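Local coordinates for iron-chelator utilization protein (Thermobifida fusca TM51, PDB 4YHB) that probably acts as an FAD-dependent reductase that helps release iron from ferric siderophores, at residues L56-P61 with I103-H108; V23-R26 with M32-V35; R18-V23 with R99-D104. All coordinates share one frame; numbering follows the deposited sequence.

Contact 1: residues L56-P61 with I103-H108; sequences LWFPNP and IDFVVH. With FAD (flavin-adenine dinucleotide), chain C.
Inside the FAD-binding barrel, Leu56 and Phe58 press on the side chain of Phe105, whose backbone neighbours hold the flavin. Phe105 keeps CG anti to its carbonyl carbon (chi1 -66°), which carries the ring toward Leu56. Leu56 CD1 comes obliquely against it, 3.4 Å from Phe105 CZ, and also lies 4.3 Å from Ile103 CG2. The Phe58 and Phe105 side chains run past one another in opposite senses and their rings meet edge against edge, Phe58 CZ 3.9 Å from Phe105 CE2. Trp116 of helix 112-118 packs on both phenylalanines. Backbone groups on both sides of Phe105 read the flavin: FAD N3 donates to Asp104 O (2.9 Å, 157°), and Val106 N donates to FAD O2 (2.9 Å, 166°). Farther on, His108 lays one ring face over the adenine, with FAD C5A 3.6 Å above its plane and displaced from the ring centre; its NE2 gives a weak bond to FAD O2P at 2.7 Å, while ND1 accepts from Asn110 N. With an alanine here, the adenine would probably lose the ring lying over it, and O2P this weak donor. Ile103 and Phe105 thus face the apolar interior, while backbone C=O and N-H hold the flavin's pyrimidine edge.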
# COMPACT_ATOMS: atom_id res chain seq x y z
N LEU A 56 1.52 -9.53 -6.41
CA LEU A 56 2.59 -9.69 -7.37
C LEU A 56 3.25 -11.04 -7.19
O LEU A 56 3.60 -11.43 -6.07
CB LEU A 56 3.63 -8.57 -7.24
CG LEU A 56 3.08 -7.17 -7.52
CD1 LEU A 56 4.19 -6.12 -7.43
CD2 LEU A 56 2.38 -7.10 -8.89
N TRP A 57 3.47 -11.73 -8.30
CA TRP A 57 4.06 -13.06 -8.29
C TRP A 57 5.48 -13.01 -8.84
O TRP A 57 5.69 -12.67 -10.01
CB TRP A 57 3.18 -14.04 -9.10
CG TRP A 57 1.84 -14.31 -8.44
CD1 TRP A 57 0.89 -13.39 -8.11
CD2 TRP A 57 1.31 -15.59 -8.05
NE1 TRP A 57 -0.20 -14.02 -7.53
CE2 TRP A 57 0.04 -15.36 -7.48
CE3 TRP A 57 1.78 -16.90 -8.14
CZ2 TRP A 57 -0.77 -16.40 -7.00
CZ3 TRP A 57 0.98 -17.93 -7.65
CH2 TRP A 57 -0.28 -17.67 -7.09
N PHE A 58 6.44 -13.35 -7.98
CA PHE A 58 7.86 -13.11 -8.24
C PHE A 58 8.59 -14.37 -8.68
O PHE A 58 8.20 -15.49 -8.31
CB PHE A 58 8.54 -12.56 -6.96
CG PHE A 58 8.07 -11.18 -6.54
CD1 PHE A 58 8.71 -10.05 -7.02
CD2 PHE A 58 7.01 -11.03 -5.66
CE1 PHE A 58 8.29 -8.78 -6.63
CE2 PHE A 58 6.58 -9.76 -5.27
CZ PHE A 58 7.22 -8.64 -5.76
N PRO A 59 9.70 -14.21 -9.43
CA PRO A 59 10.59 -15.34 -9.72
C PRO A 59 11.36 -15.77 -8.47
O PRO A 59 11.54 -14.95 -7.57
CB PRO A 59 11.54 -14.77 -10.78
CG PRO A 59 11.61 -13.30 -10.42
CD PRO A 59 10.20 -12.95 -10.01
N ASN A 60 11.78 -17.02 -8.42
CA ASN A 60 12.73 -17.46 -7.40
C ASN A 60 14.14 -17.16 -7.90
O ASN A 60 14.57 -17.70 -8.92
CB ASN A 60 12.58 -18.94 -7.09
CG ASN A 60 13.47 -19.40 -5.94
OD1 ASN A 60 14.66 -19.09 -5.90
ND2 ASN A 60 12.89 -20.13 -5.00
N PRO A 61 14.87 -16.30 -7.17
CA PRO A 61 16.21 -15.87 -7.56
C PRO A 61 17.22 -17.02 -7.61
O PRO A 61 18.22 -16.92 -8.31
CB PRO A 61 16.58 -14.87 -6.46
CG PRO A 61 15.79 -15.32 -5.29
CD PRO A 61 14.48 -15.77 -5.85
N ILE A 103 3.60 0.78 -9.30
CA ILE A 103 3.77 0.19 -7.98
C ILE A 103 4.98 0.79 -7.29
O ILE A 103 6.07 0.83 -7.87
CB ILE A 103 3.97 -1.33 -8.05
CG1 ILE A 103 2.94 -2.01 -8.96
CG2 ILE A 103 4.03 -1.93 -6.61
CD1 ILE A 103 1.64 -2.32 -8.32
N ASP A 104 4.79 1.22 -6.04
CA ASP A 104 5.91 1.67 -5.21
C ASP A 104 6.39 0.55 -4.28
O ASP A 104 5.63 0.08 -3.43
CB ASP A 104 5.48 2.89 -4.37
CG ASP A 104 5.45 4.17 -5.16
OD1 ASP A 104 5.74 4.11 -6.37
OD2 ASP A 104 5.16 5.24 -4.59
N PHE A 105 7.65 0.14 -4.43
CA PHE A 105 8.24 -0.93 -3.62
C PHE A 105 9.17 -0.37 -2.55
O PHE A 105 10.06 0.42 -2.86
CB PHE A 105 9.09 -1.88 -4.46
CG PHE A 105 8.34 -2.68 -5.48
CD1 PHE A 105 7.94 -2.11 -6.67
CD2 PHE A 105 8.11 -4.04 -5.27
CE1 PHE A 105 7.27 -2.88 -7.64
CE2 PHE A 105 7.44 -4.81 -6.22
CZ PHE A 105 7.02 -4.23 -7.41
N VAL A 106 9.01 -0.83 -1.31
CA VAL A 106 10.07 -0.61 -0.32
C VAL A 106 11.25 -1.49 -0.70
O VAL A 106 11.08 -2.68 -0.97
CB VAL A 106 9.65 -0.95 1.11
CG1 VAL A 106 10.88 -0.84 2.07
CG2 VAL A 106 8.54 -0.02 1.58
N VAL A 107 12.44 -0.90 -0.75
CA VAL A 107 13.63 -1.69 -1.04
C VAL A 107 14.23 -2.08 0.30
O VAL A 107 14.61 -1.21 1.07
CB VAL A 107 14.64 -0.89 -1.89
CG1 VAL A 107 15.85 -1.74 -2.26
CG2 VAL A 107 13.95 -0.33 -3.14
N HIS A 108 14.23 -3.38 0.60
CA HIS A 108 14.80 -3.91 1.84
C HIS A 108 15.38 -5.30 1.54
O HIS A 108 15.10 -5.88 0.48
CB HIS A 108 13.74 -3.99 2.96
CG HIS A 108 12.66 -5.00 2.69
ND1 HIS A 108 12.68 -6.27 3.22
CD2 HIS A 108 11.55 -4.94 1.91
CE1 HIS A 108 11.63 -6.95 2.79
NE2 HIS A 108 10.92 -6.16 1.99
PA FAD C . 8.51 -11.25 3.15
O1A FAD C . 8.97 -12.61 2.60
O2A FAD C . 6.94 -11.16 3.23
O5B FAD C . 9.01 -11.14 4.68
C5B FAD C . 10.29 -11.54 5.03
C4B FAD C . 10.74 -10.76 6.28
O4B FAD C . 10.93 -9.40 6.02
C3B FAD C . 9.77 -10.85 7.38
O3B FAD C . 10.52 -10.96 8.55
C2B FAD C . 9.08 -9.60 7.35
O2B FAD C . 8.65 -9.13 8.62
C1B FAD C . 10.09 -8.66 6.84
N9A FAD C . 9.57 -7.54 6.06
C8A FAD C . 8.56 -7.58 5.16
N7A FAD C . 8.40 -6.35 4.65
C5A FAD C . 9.33 -5.54 5.20
C6A FAD C . 9.66 -4.19 5.06
N6A FAD C . 8.92 -3.38 4.15
N1A FAD C . 10.67 -3.67 5.77
C2A FAD C . 11.37 -4.44 6.63
N3A FAD C . 11.09 -5.74 6.79
C4A FAD C . 10.08 -6.30 6.10
N1 FAD C . 4.72 -2.89 0.53
C2 FAD C . 5.33 -2.03 -0.28
O2 FAD C . 6.55 -1.93 -0.25
N3 FAD C . 4.57 -1.29 -1.14
C4 FAD C . 3.22 -1.41 -1.18
O4 FAD C . 2.60 -0.72 -1.98
C4X FAD C . 2.55 -2.29 -0.33
N5 FAD C . 1.18 -2.45 -0.32
C5X FAD C . 0.61 -3.34 0.51
C6 FAD C . -0.78 -3.51 0.52
C7 FAD C . -1.33 -4.33 1.29
C7M FAD C . -2.86 -4.42 1.20
C8 FAD C . -0.76 -5.08 2.10
C8M FAD C . -1.47 -6.04 3.02
C9 FAD C . 0.60 -5.04 2.22
C9A FAD C . 1.50 -4.12 1.40
N10 FAD C . 2.81 -3.94 1.38
C10 FAD C . 3.37 -3.05 0.54
C1' FAD C . 3.67 -4.73 2.30
C2' FAD C . 4.25 -5.95 1.66
O2' FAD C . 3.24 -6.78 1.25
C3' FAD C . 5.19 -6.65 2.71
O3' FAD C . 6.13 -5.70 3.11
C4' FAD C . 5.79 -7.95 2.26
O4' FAD C . 6.17 -8.68 3.35
C5' FAD C . 7.04 -7.78 1.38
O5' FAD C . 7.40 -8.95 0.69
P FAD C . 8.84 -9.52 0.97
O1P FAD C . 8.85 -10.81 0.11
O2P FAD C . 9.79 -8.31 0.76
O3P FAD C . 9.32 -10.14 2.34

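Contact 2: residues V23-R26 with M32-V35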
# COMPACT_ATOMS: atom_id res chain seq x y z
N VAL A 23 8.35 -1.40 -17.56
CA VAL A 23 8.68 -0.46 -18.63
C VAL A 23 9.53 0.71 -18.11
O VAL A 23 10.50 1.11 -18.76
CB VAL A 23 7.41 0.07 -19.29
CG1 VAL A 23 7.77 1.01 -20.42
CG2 VAL A 23 6.55 -1.11 -19.80
N ASN A 24 9.16 1.24 -16.95
CA ASN A 24 9.89 2.34 -16.32
C ASN A 24 10.29 1.99 -14.89
O ASN A 24 9.54 1.32 -14.18
CB ASN A 24 9.06 3.63 -16.30
CG ASN A 24 8.46 3.96 -17.67
OD1 ASN A 24 9.13 3.84 -18.70
ND2 ASN A 24 7.21 4.39 -17.68
N VAL A 25 11.48 2.45 -14.48
CA VAL A 25 11.93 2.34 -13.09
C VAL A 25 12.39 3.71 -12.63
O VAL A 25 13.24 4.34 -13.29
CB VAL A 25 13.06 1.31 -12.92
CG1 VAL A 25 13.47 1.18 -11.45
CG2 VAL A 25 12.64 -0.06 -13.46
N ARG A 26 11.82 4.20 -11.53
CA ARG A 26 12.20 5.49 -10.97
C ARG A 26 12.61 5.32 -9.49
O ARG A 26 11.78 4.98 -8.67
CB ARG A 26 11.03 6.48 -11.09
CG ARG A 26 10.65 6.86 -12.54
CD ARG A 26 9.20 7.35 -12.69
NE ARG A 26 8.84 8.46 -11.81
CZ ARG A 26 7.59 8.87 -11.58
NH1 ARG A 26 6.56 8.25 -12.16
NH2 ARG A 26 7.36 9.90 -10.77
N MET A 32 13.09 3.51 -1.76
CA MET A 32 11.84 3.26 -2.47
C MET A 32 12.01 3.38 -3.97
O MET A 32 12.62 4.33 -4.47
CB MET A 32 10.73 4.21 -2.00
CG MET A 32 9.37 3.73 -2.49
SD MET A 32 8.00 4.03 -1.38
CE MET A 32 8.55 3.26 0.13
N VAL A 33 11.46 2.41 -4.70
CA VAL A 33 11.56 2.41 -6.14
C VAL A 33 10.16 2.33 -6.74
O VAL A 33 9.32 1.54 -6.30
CB VAL A 33 12.46 1.27 -6.64
CG1 VAL A 33 11.87 -0.10 -6.31
CG2 VAL A 33 12.70 1.40 -8.13
N ARG A 34 9.91 3.19 -7.72
CA ARG A 34 8.62 3.31 -8.36
C ARG A 34 8.73 2.66 -9.72
O ARG A 34 9.62 3.01 -10.51
CB ARG A 34 8.20 4.79 -8.47
CG ARG A 34 6.91 5.04 -9.22
CD ARG A 34 6.39 6.44 -8.97
NE ARG A 34 5.99 6.62 -7.58
CZ ARG A 34 5.71 7.78 -7.01
NH1 ARG A 34 5.80 8.91 -7.71
NH2 ARG A 34 5.36 7.82 -5.74
N VAL A 35 7.86 1.69 -9.97
CA VAL A 35 7.95 0.84 -11.14
C VAL A 35 6.66 0.95 -11.95
O VAL A 35 5.57 0.84 -11.37
CB VAL A 35 8.20 -0.63 -10.72
CG1 VAL A 35 8.18 -1.57 -11.93
CG2 VAL A 35 9.51 -0.76 -9.94
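Arg26 and Arg34 run side by side from one face of a two-stranded ladder, pointing the same way but with their guanidinium planes 85° apart. A bend at chi3 of Arg26 (55°) brings its guanidinium over Arg34 CD, which sits 3.6 Å from the plane of that group. Arg26 NH2 comes to the edge of the other guanidinium, 3.6 Å from Arg34 NH1, an approach of like charges that is probably eased by the salt bridge from Arg34 NE to Asp104 OD1. Val25, Val33 and Val35 occupy the other face. Val25 CG1, anti to the backbone N (chi1 -178°), meets Val33 CG2 at 3.4 Å, closer than usual for two methyl groups, their side chains crossing at a slant. Beneath the arginines the backbones pair twice, Arg26 N to Arg34 O at 2.7 Å and Arg34 N to Arg26 O at 2.8 Å; Val25 and Val35 form the adjoining non-hydrogen-bonded pair. At the far end Val23 and Asn24 both face Asp36, whose OD2 accepts from Asn24 ND2. This is an antiparallel beta hairpin, strands 17-29 and 32-38, interrupted by a classic beta bulge, and it supplies two neighbouring staves of the flavin-binding barrel.

Contact 3: residues R18-V23 with R99-D104. Unlike the reference sequence in segment 99-104: Arg99 (reference Gly). With FAD (flavin-adenine dinucleotide), chain C.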
# COMPACT_ATOMS: atom_id res chain seq x y z
N ARG A 18 -2.56 -11.95 -14.99
CA ARG A 18 -1.88 -11.09 -15.95
C ARG A 18 -0.38 -11.26 -15.84
O ARG A 18 0.17 -11.42 -14.74
CB ARG A 18 -2.27 -9.62 -15.73
CG ARG A 18 -3.75 -9.33 -15.92
CD ARG A 18 -4.08 -7.84 -15.75
NE ARG A 18 -5.37 -7.53 -16.35
CZ ARG A 18 -6.54 -7.72 -15.74
NH1 ARG A 18 -6.57 -8.21 -14.51
NH2 ARG A 18 -7.68 -7.42 -16.36
N LEU A 19 0.30 -11.23 -16.98
CA LEU A 19 1.75 -11.18 -16.98
C LEU A 19 2.18 -9.80 -17.48
O LEU A 19 1.92 -9.45 -18.63
CB LEU A 19 2.35 -12.28 -17.86
CG LEU A 19 3.88 -12.33 -17.90
CD1 LEU A 19 4.47 -12.60 -16.52
CD2 LEU A 19 4.37 -13.36 -18.92
N LEU A 20 2.82 -9.01 -16.61
CA LEU A 20 3.19 -7.66 -16.99
C LEU A 20 4.69 -7.48 -16.95
O LEU A 20 5.40 -8.24 -16.30
CB LEU A 20 2.52 -6.63 -16.07
CG LEU A 20 1.00 -6.61 -16.06
CD1 LEU A 20 0.52 -5.47 -15.19
CD2 LEU A 20 0.45 -6.44 -17.50
N GLU A 21 5.17 -6.47 -17.66
CA GLU A 21 6.60 -6.26 -17.85
C GLU A 21 6.98 -4.87 -17.40
O GLU A 21 6.24 -3.92 -17.64
CB GLU A 21 6.97 -6.46 -19.33
CG GLU A 21 8.42 -6.23 -19.68
CD GLU A 21 8.70 -6.54 -21.15
OE1 GLU A 21 7.94 -7.34 -21.74
OE2 GLU A 21 9.67 -5.99 -21.70
N VAL A 22 8.12 -4.75 -16.72
CA VAL A 22 8.61 -3.45 -16.28
C VAL A 22 8.95 -2.58 -17.49
O VAL A 22 9.74 -2.96 -18.35
CB VAL A 22 9.85 -3.59 -15.38
CG1 VAL A 22 10.35 -2.21 -14.96
CG2 VAL A 22 9.54 -4.46 -14.15
N VAL A 23 8.35 -1.40 -17.56
CA VAL A 23 8.68 -0.46 -18.63
C VAL A 23 9.53 0.71 -18.11
O VAL A 23 10.50 1.11 -18.76
CB VAL A 23 7.41 0.07 -19.29
CG1 VAL A 23 7.77 1.01 -20.42
CG2 VAL A 23 6.55 -1.11 -19.80
N ARG A 99 -1.95 2.81 -20.29
CA ARG A 99 -1.93 1.36 -20.07
C ARG A 99 -0.74 0.97 -19.22
O ARG A 99 0.04 0.09 -19.59
CB ARG A 99 -1.92 0.60 -21.40
CG ARG A 99 -3.09 0.95 -22.30
CD ARG A 99 -3.25 -0.03 -23.45
NE ARG A 99 -4.52 -0.75 -23.35
CZ ARG A 99 -4.64 -2.08 -23.31
NH1 ARG A 99 -3.57 -2.85 -23.39
NH2 ARG A 99 -5.85 -2.62 -23.21
N LEU A 100 -0.59 1.65 -18.09
CA LEU A 100 0.54 1.41 -17.19
C LEU A 100 0.08 1.31 -15.74
O LEU A 100 -0.70 2.14 -15.27
CB LEU A 100 1.58 2.52 -17.33
CG LEU A 100 2.48 2.60 -18.57
CD1 LEU A 100 3.39 3.84 -18.48
CD2 LEU A 100 3.32 1.32 -18.74
N LEU A 101 0.56 0.28 -15.04
CA LEU A 101 0.29 0.09 -13.61
C LEU A 101 1.52 0.49 -12.82
O LEU A 101 2.58 -0.09 -13.02
CB LEU A 101 -0.07 -1.37 -13.33
CG LEU A 101 -0.04 -1.84 -11.87
CD1 LEU A 101 -1.02 -1.04 -11.02
CD2 LEU A 101 -0.32 -3.35 -11.76
N THR A 102 1.37 1.47 -11.92
CA THR A 102 2.49 1.94 -11.11
C THR A 102 2.46 1.33 -9.71
O THR A 102 1.43 1.34 -9.03
CB THR A 102 2.50 3.47 -10.99
OG1 THR A 102 2.58 4.04 -12.30
CG2 THR A 102 3.70 3.94 -10.17
N ILE A 103 3.60 0.78 -9.30
CA ILE A 103 3.77 0.19 -7.98
C ILE A 103 4.98 0.79 -7.29
O ILE A 103 6.07 0.83 -7.87
CB ILE A 103 3.97 -1.33 -8.05
CG1 ILE A 103 2.94 -2.01 -8.96
CG2 ILE A 103 4.03 -1.93 -6.61
CD1 ILE A 103 1.64 -2.32 -8.32
N ASP A 104 4.79 1.22 -6.04
CA ASP A 104 5.91 1.67 -5.21
C ASP A 104 6.39 0.55 -4.28
O ASP A 104 5.63 0.08 -3.43
CB ASP A 104 5.48 2.89 -4.37
CG ASP A 104 5.45 4.17 -5.16
OD1 ASP A 104 5.74 4.11 -6.37
OD2 ASP A 104 5.16 5.24 -4.59
PA FAD C . 8.51 -11.25 3.15
O1A FAD C . 8.97 -12.61 2.60
O2A FAD C . 6.94 -11.16 3.23
O5B FAD C . 9.01 -11.14 4.68
C5B FAD C . 10.29 -11.54 5.03
C4B FAD C . 10.74 -10.76 6.28
O4B FAD C . 10.93 -9.40 6.02
C3B FAD C . 9.77 -10.85 7.38
O3B FAD C . 10.52 -10.96 8.55
C2B FAD C . 9.08 -9.60 7.35
O2B FAD C . 8.65 -9.13 8.62
C1B FAD C . 10.09 -8.66 6.84
N9A FAD C . 9.57 -7.54 6.06
C8A FAD C . 8.56 -7.58 5.16
N7A FAD C . 8.40 -6.35 4.65
C5A FAD C . 9.33 -5.54 5.20
C6A FAD C . 9.66 -4.19 5.06
N6A FAD C . 8.92 -3.38 4.15
N1A FAD C . 10.67 -3.67 5.77
C2A FAD C . 11.37 -4.44 6.63
N3A FAD C . 11.09 -5.74 6.79
C4A FAD C . 10.08 -6.30 6.10
N1 FAD C . 4.72 -2.89 0.53
C2 FAD C . 5.33 -2.03 -0.28
O2 FAD C . 6.55 -1.93 -0.25
N3 FAD C . 4.57 -1.29 -1.14
C4 FAD C . 3.22 -1.41 -1.18
O4 FAD C . 2.60 -0.72 -1.98
C4X FAD C . 2.55 -2.29 -0.33
N5 FAD C . 1.18 -2.45 -0.32
C5X FAD C . 0.61 -3.34 0.51
C6 FAD C . -0.78 -3.51 0.52
C7 FAD C . -1.33 -4.33 1.29
C7M FAD C . -2.86 -4.42 1.20
C8 FAD C . -0.76 -5.08 2.10
C8M FAD C . -1.47 -6.04 3.02
C9 FAD C . 0.60 -5.04 2.22
C9A FAD C . 1.50 -4.12 1.40
N10 FAD C . 2.81 -3.94 1.38
C10 FAD C . 3.37 -3.05 0.54
C1' FAD C . 3.67 -4.73 2.30
C2' FAD C . 4.25 -5.95 1.66
O2' FAD C . 3.24 -6.78 1.25
C3' FAD C . 5.19 -6.65 2.71
O3' FAD C . 6.13 -5.70 3.11
C4' FAD C . 5.79 -7.95 2.26
O4' FAD C . 6.17 -8.68 3.35
C5' FAD C . 7.04 -7.78 1.38
O5' FAD C . 7.40 -8.95 0.69
P FAD C . 8.84 -9.52 0.97
O1P FAD C . 8.85 -10.81 0.11
O2P FAD C . 9.79 -8.31 0.76
O3P FAD C . 9.32 -10.14 2.34
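Leu20 and Leu101 carry the buried half of this purely apolar contact, and Val23 and Leu100 the more exposed half. Leu20 CD1 lies 4.1 Å from Leu101 CD2, the two side chains crossing at about a right angle. Leu101 reaches the meeting point with CG anti to its own N (chi1 165°), whereas Leu20 turns CG beside its N (chi1 -61°). In the second pair Val23 CG2 touches Leu100 CD2 at 4.2 Å, again nearly at right angles. No hydrogen bond joins the two segments, in keeping with backbones whose CA atoms come no nearer than 8.5 Å, between Val23 CA and Leu100 CA: only methyl ends bridge the distance. Polar groups turn to other partners, as where Glu21 OE1 forms a salt bridge with Arg125 NE. A G1 beta bulge at Arg99 and Leu100 marks the start of strand 100-106. In the barrel, strand 32-38 lies between strands 17-29 and 100-106 and pairs with both. Leu20 also packs on Leu37 of strand 32-38, and both Leu20 and Leu101 touch Val128 of strand 125-129, the stave that closes the barrel beside strand 17-29.

How the contacts relate
All three contacts belong to one antiparallel barrel. Contact 1 is fully buried, whereas contacts 2 and 3 are partly buried and each includes an exposed touching residue, Arg26 in contact 2 and Val23 in contact 3. Contacts 1 and 3 use opposite ends of strand 100-106, overlapping at Ile103 and Asp104; contacts 2 and 3 share strand 17-29 through Val23. Strand 32-38 links the set: Val35 O lies 2.9 Å from Ile103 N, a probable hydrogen bond, and the Arg34-Asp104 salt bridge adds a second tie. Contact 2 joins adjacent strands through backbone bonds and side-by-side arginines; contacts 1 and 3 bring non-adjacent strands together by apolar side chains, in contact 1 including aromatic rings beside the FAD-binding backbone.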